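Local coordinates for cyclopropane mycolic acid synthase 1 (Mycobacterium tuberculosis, PDB 1KPH), which converts a double bond at the distal position of alpha mycolic acids into a cyclopropane ring, using a methylene group from S-adenosyl-L-methionine, at residues 33-38 / 233-238. Numbering follows the deposited sequence.
Sequences YSCAYF and AKTLDL. With 10A (didecyl-dimethyl-ammonium), chain G; SAH (S-adenosyl-L-homocysteine), chain F; CO3 (carbonate ion), chain E.
Thr235 OG1 accepts a hydrogen bond from Ala36 N at 3.0 Å, with an angle of 152° at the hydrogen. The same oxygen hydrogen-bonds to the carbonyl of His231, one turn earlier in helix 229-245. Two bonds therefore grip the hydroxyl and fix its rotation. With chi1 at -60°, Thr235 OG1 lies anti to the carbonyl carbon, and Thr235 CG2 comes within 3.9 Å of Ser34 O. Ala36 CB also packs against OG1.

Beside this bond, Lys234 crosses one face of the Phe38 ring. Lys234 CD sits 3.4 Å from the centroid of the Phe38 ring, only 5° off the normal, a CH-pi contact. The lysine chain is fully extended, which carries CE and NZ on past CE2 and CD2. At the ring edge, Leu238 CD1 meets Phe38 CZ at 3.8 Å, and Thr235 OG1 lies near CE1.

The fold is a Rossmann-type AdoMet-dependent methyltransferase. Here the loop between helices 20-23 and 45-57 is held to helix 229-245, next to the S-adenosyl-L-homocysteine site and a pocket that probably takes the lipid chain, here filled by didecyl-dimethyl-ammonium. Tyr33 N donates a nearly straight hydrogen bond of 2.8 Å to OXT of S-adenosyl-L-homocysteine. One face of the Tyr33 ring takes the ammonium methyl C11 of didecyl-dimethyl-ammonium, 3.4 Å above its centre. Cys35 N donates a hydrogen bond to O1 of the carbonate ion at 2.8 Å.

A second shell positions these groups. Tyr33 OH hydrogen-bonds to His15 and Tyr265. From helix 45-57, Lys52 NZ hydrogen-bonds to Ser34 OG and Cys35 O, and Gln49 NE2 to Ser34 O.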
ATOM      1  N   TYR A  33      -1.045  -2.324   6.304  1.00 15.18           N
ATOM      2  CA  TYR A  33      -0.350  -3.356   5.541  1.00 13.54           C
ATOM      3  C   TYR A  33       0.540  -2.712   4.480  1.00 14.54           C
ATOM      4  O   TYR A  33       0.281  -2.812   3.281  1.00 14.95           O
ATOM      5  CB  TYR A  33      -1.412  -4.267   4.909  1.00 11.94           C
ATOM      6  CG  TYR A  33      -0.954  -5.632   4.431  1.00 12.07           C
ATOM      7  CD1 TYR A  33       0.313  -6.128   4.736  1.00 12.23           C
ATOM      8  CD2 TYR A  33      -1.811  -6.436   3.679  1.00 13.41           C
ATOM      9  CE1 TYR A  33       0.716  -7.398   4.303  1.00 13.05           C
ATOM     10  CE2 TYR A  33      -1.418  -7.704   3.242  1.00 14.44           C
ATOM     11  CZ  TYR A  33      -0.156  -8.176   3.557  1.00 13.18           C
ATOM     12  OH  TYR A  33       0.234  -9.427   3.121  1.00 14.83           O
ATOM     13  N   SER A  34       1.592  -2.048   4.947  1.00 13.24           N
ATOM     14  CA  SER A  34       2.547  -1.359   4.093  1.00 12.53           C
ATOM     15  C   SER A  34       3.760  -0.979   4.943  1.00 14.37           C
ATOM     16  O   SER A  34       3.727  -1.117   6.164  1.00 13.34           O
ATOM     17  CB  SER A  34       1.902  -0.108   3.485  1.00 13.53           C
ATOM     18  OG  SER A  34       1.254   0.681   4.479  1.00 13.26           O
ATOM     19  N   CYS A  35       4.821  -0.505   4.296  1.00 14.95           N
ATOM     20  CA  CYS A  35       6.051  -0.131   4.990  1.00 13.21           C
ATOM     21  C   CYS A  35       5.873   0.915   6.085  1.00 15.04           C
ATOM     22  O   CYS A  35       5.357   2.007   5.840  1.00 13.27           O
ATOM     23  CB  CYS A  35       7.084   0.383   3.984  1.00 15.07           C
ATOM     24  SG  CYS A  35       8.723   0.690   4.698  1.00 14.94           S
ATOM     25  N   ALA A  36       6.322   0.578   7.292  1.00 13.19           N
ATOM     26  CA  ALA A  36       6.233   1.501   8.418  1.00 14.77           C
ATOM     27  C   ALA A  36       7.413   2.480   8.362  1.00 13.81           C
ATOM     28  O   ALA A  36       8.357   2.280   7.596  1.00 12.58           O
ATOM     29  CB  ALA A  36       6.245   0.727   9.741  1.00 14.12           C
ATOM     30  N   TYR A  37       7.353   3.535   9.169  1.00 12.53           N
ATOM     31  CA  TYR A  37       8.410   4.541   9.200  1.00 14.71           C
ATOM     32  C   TYR A  37       8.981   4.696  10.607  1.00 15.17           C
ATOM     33  O   TYR A  37       8.368   5.326  11.464  1.00 15.99           O
ATOM     34  CB  TYR A  37       7.854   5.886   8.712  1.00 14.70           C
ATOM     35  CG  TYR A  37       8.857   7.016   8.716  1.00 18.08           C
ATOM     36  CD1 TYR A  37      10.168   6.815   8.283  1.00 19.50           C
ATOM     37  CD2 TYR A  37       8.487   8.299   9.121  1.00 19.25           C
ATOM     38  CE1 TYR A  37      11.088   7.865   8.249  1.00 22.66           C
ATOM     39  CE2 TYR A  37       9.399   9.358   9.092  1.00 21.73           C
ATOM     40  CZ  TYR A  37      10.695   9.133   8.653  1.00 23.42           C
ATOM     41  OH  TYR A  37      11.596  10.177   8.600  1.00 27.27           O
ATOM     42  N   PHE A  38      10.152   4.118  10.848  1.00 16.72           N
ATOM     43  CA  PHE A  38      10.761   4.216  12.168  1.00 19.87           C
ATOM     44  C   PHE A  38      11.526   5.528  12.328  1.00 21.70           C
ATOM     45  O   PHE A  38      12.755   5.558  12.354  1.00 22.10           O
ATOM     46  CB  PHE A  38      11.665   3.003  12.419  1.00 18.92           C
ATOM     47  CG  PHE A  38      10.924   1.689  12.392  1.00 19.27           C
ATOM     48  CD1 PHE A  38      10.618   1.069  11.182  1.00 19.47           C
ATOM     49  CD2 PHE A  38      10.484   1.100  13.573  1.00 19.63           C
ATOM     50  CE1 PHE A  38       9.885  -0.117  11.150  1.00 18.18           C
ATOM     51  CE2 PHE A  38       9.747  -0.091  13.549  1.00 19.39           C
ATOM     52  CZ  PHE A  38       9.450  -0.696  12.333  1.00 18.06           C
ATOM     53  N   ALA A 233      12.517  -3.664   5.668  1.00 18.22           N
ATOM     54  CA  ALA A 233      13.099  -4.916   6.133  1.00 19.67           C
ATOM     55  C   ALA A 233      12.698  -5.125   7.592  1.00 19.14           C
ATOM     56  O   ALA A 233      12.370  -6.240   8.002  1.00 20.08           O
ATOM     57  CB  ALA A 233      14.618  -4.880   6.001  1.00 21.03           C
ATOM     58  N   LYS A 234      12.716  -4.046   8.370  1.00 18.23           N
ATOM     59  CA  LYS A 234      12.339  -4.119   9.778  1.00 18.44           C
ATOM     60  C   LYS A 234      10.837  -4.384   9.914  1.00 18.51           C
ATOM     61  O   LYS A 234      10.418  -5.224  10.709  1.00 17.92           O
ATOM     62  CB  LYS A 234      12.706  -2.819  10.495  1.00 21.96           C
ATOM     63  CG  LYS A 234      12.488  -2.863  12.003  1.00 23.91           C
ATOM     64  CD  LYS A 234      12.934  -1.560  12.641  1.00 28.25           C
ATOM     65  CE  LYS A 234      12.840  -1.599  14.153  1.00 28.98           C
ATOM     66  NZ  LYS A 234      13.405  -0.342  14.727  1.00 32.29           N
ATOM     67  N   THR A 235      10.030  -3.669   9.134  1.00 15.75           N
ATOM     68  CA  THR A 235       8.587  -3.865   9.171  1.00 16.47           C
ATOM     69  C   THR A 235       8.296  -5.348   8.910  1.00 18.05           C
ATOM     70  O   THR A 235       7.562  -5.994   9.661  1.00 17.29           O
ATOM     71  CB  THR A 235       7.871  -3.019   8.086  1.00 18.09           C
ATOM     72  OG1 THR A 235       8.143  -1.627   8.297  1.00 17.02           O
ATOM     73  CG2 THR A 235       6.368  -3.247   8.132  1.00 15.37           C
ATOM     74  N   LEU A 236       8.886  -5.877   7.842  1.00 17.37           N
ATOM     75  CA  LEU A 236       8.699  -7.272   7.467  1.00 16.88           C
ATOM     76  C   LEU A 236       9.234  -8.233   8.530  1.00 17.53           C
ATOM     77  O   LEU A 236       8.632  -9.278   8.781  1.00 18.25           O
ATOM     78  CB  LEU A 236       9.366  -7.538   6.114  1.00 16.37           C
ATOM     79  CG  LEU A 236       8.619  -6.940   4.914  1.00 15.33           C
ATOM     80  CD1 LEU A 236       9.548  -6.813   3.711  1.00 16.01           C
ATOM     81  CD2 LEU A 236       7.428  -7.821   4.586  1.00 18.04           C
ATOM     82  N   ASP A 237      10.358  -7.886   9.152  1.00 19.95           N
ATOM     83  CA  ASP A 237      10.920  -8.734  10.200  1.00 20.71           C
ATOM     84  C   ASP A 237       9.934  -8.801  11.365  1.00 20.25           C
ATOM     85  O   ASP A 237       9.715  -9.869  11.935  1.00 20.08           O
ATOM     86  CB  ASP A 237      12.266  -8.195  10.708  1.00 20.36           C
ATOM     87  CG  ASP A 237      13.404  -8.406   9.716  1.00 21.50           C
ATOM     88  OD1 ASP A 237      13.309  -9.320   8.870  1.00 18.66           O
ATOM     89  OD2 ASP A 237      14.407  -7.664   9.801  1.00 22.52           O
ATOM     90  N   LEU A 238       9.331  -7.661  11.704  1.00 18.41           N
ATOM     91  CA  LEU A 238       8.371  -7.611  12.804  1.00 17.88           C
ATOM     92  C   LEU A 238       7.093  -8.363  12.461  1.00 17.91           C
ATOM     93  O   LEU A 238       6.477  -8.973  13.337  1.00 18.76           O
ATOM     94  CB  LEU A 238       8.033  -6.159  13.172  1.00 16.97           C
ATOM     95  CG  LEU A 238       9.179  -5.291  13.703  1.00 19.85           C
ATOM     96  CD1 LEU A 238       8.636  -3.944  14.146  1.00 19.74           C
ATOM     97  CD2 LEU A 238       9.860  -5.978  14.873  1.00 20.28           C
TER
HETATM   98  C1  10A G1901       7.745  -8.656  -9.406  1.00 36.09           C
HETATM   99  C2  10A G1901       6.267  -8.863  -9.055  1.00 34.27           C
HETATM  100  C3  10A G1901       5.885  -7.993  -7.852  1.00 33.88           C
HETATM  101  C4  10A G1901       4.430  -8.115  -7.376  1.00 32.24           C
HETATM  102  C5  10A G1901       4.268  -7.177  -6.172  1.00 30.66           C
HETATM  103  C6  10A G1901       2.890  -7.195  -5.493  1.00 28.05           C
HETATM  104  C7  10A G1901       3.018  -6.220  -4.312  1.00 29.24           C
HETATM  105  C8  10A G1901       1.813  -6.178  -3.369  1.00 26.89           C
HETATM  106  C9  10A G1901       2.147  -5.208  -2.215  1.00 26.68           C
HETATM  107  C10 10A G1901       1.073  -5.285  -1.131  1.00 23.43           C
HETATM  108  N1  10A G1901       1.236  -4.609   0.241  1.00 21.58           N
HETATM  109  C11 10A G1901       0.017  -5.004   1.049  1.00 21.38           C
HETATM  110  C12 10A G1901       1.208  -3.106   0.122  1.00 19.95           C
HETATM  111  C13 10A G1901       2.514  -4.944   1.027  1.00 21.33           C
HETATM  112  C14 10A G1901       2.928  -6.406   1.384  1.00 21.43           C
HETATM  113  C15 10A G1901       4.389  -6.616   1.851  1.00 20.82           C
HETATM  114  C16 10A G1901       5.546  -6.286   0.878  1.00 22.18           C
HETATM  115  C17 10A G1901       5.585  -7.193  -0.366  1.00 25.36           C
HETATM  116  C18 10A G1901       6.757  -6.873  -1.305  1.00 26.41           C
HETATM  117  C19 10A G1901       6.745  -7.818  -2.514  1.00 28.56           C
HETATM  118  C20 10A G1901       7.956  -7.513  -3.411  1.00 31.07           C
HETATM  119  C21 10A G1901       8.016  -8.456  -4.615  1.00 32.57           C
HETATM  120  C22 10A G1901       9.254  -8.112  -5.442  1.00 34.49           C
HETATM  121  N   SAH F1900      -3.245   1.340   1.810  1.00 14.24           N
HETATM  122  CA  SAH F1900      -3.488   0.328   2.837  1.00 15.47           C
HETATM  123  CB  SAH F1900      -3.654  -1.077   2.220  1.00 16.21           C
HETATM  124  CG  SAH F1900      -2.601  -1.566   1.200  1.00 17.98           C
HETATM  125  C   SAH F1900      -2.347   0.301   3.869  1.00 15.03           C
HETATM  126  OXT SAH F1900      -2.495  -0.380   4.900  1.00 16.36           O
HETATM  127  C5' SAH F1900      -3.463  -2.892  -1.124  1.00 19.73           C
HETATM  128  C4' SAH F1900      -4.829  -2.220  -1.153  1.00 20.50           C
HETATM  129  O4' SAH F1900      -5.114  -1.566  -2.419  1.00 23.41           O
HETATM  130  C3' SAH F1900      -5.979  -3.193  -0.901  1.00 21.55           C
HETATM  131  O3' SAH F1900      -6.916  -2.584   0.027  1.00 21.00           O
HETATM  132  C2' SAH F1900      -6.580  -3.395  -2.270  1.00 21.34           C
HETATM  133  O2' SAH F1900      -7.949  -3.799  -2.210  1.00 19.57           O
HETATM  134  C1' SAH F1900      -6.388  -2.059  -2.903  1.00 22.11           C
HETATM  135  N9  SAH F1900      -6.423  -2.091  -4.368  1.00 22.41           N
HETATM  136  C8  SAH F1900      -5.750  -2.867  -5.261  1.00 24.07           C
HETATM  137  N7  SAH F1900      -5.989  -2.660  -6.519  1.00 24.85           N
HETATM  138  C5  SAH F1900      -6.926  -1.628  -6.466  1.00 25.34           C
HETATM  139  C6  SAH F1900      -7.696  -0.824  -7.538  1.00 26.25           C
HETATM  140  N6  SAH F1900      -7.550  -1.033  -8.857  1.00 25.78           N
HETATM  141  N1  SAH F1900      -8.560   0.142  -7.082  1.00 27.41           N
HETATM  142  C2  SAH F1900      -8.696   0.345  -5.743  1.00 25.81           C
HETATM  143  N3  SAH F1900      -8.079  -0.291  -4.717  1.00 24.31           N
HETATM  144  C4  SAH F1900      -7.202  -1.272  -5.156  1.00 25.13           C
HETATM  145  C   CO3 E1902       4.229  -0.598   0.436  1.00 17.71           C
HETATM  146  O1  CO3 E1902       4.841   0.149   1.583  1.00 15.72           O
HETATM  147  O2  CO3 E1902       4.075  -1.944   0.506  1.00 20.12           O
HETATM  148  O3  CO3 E1902       3.830   0.077  -0.682  1.00 19.76           O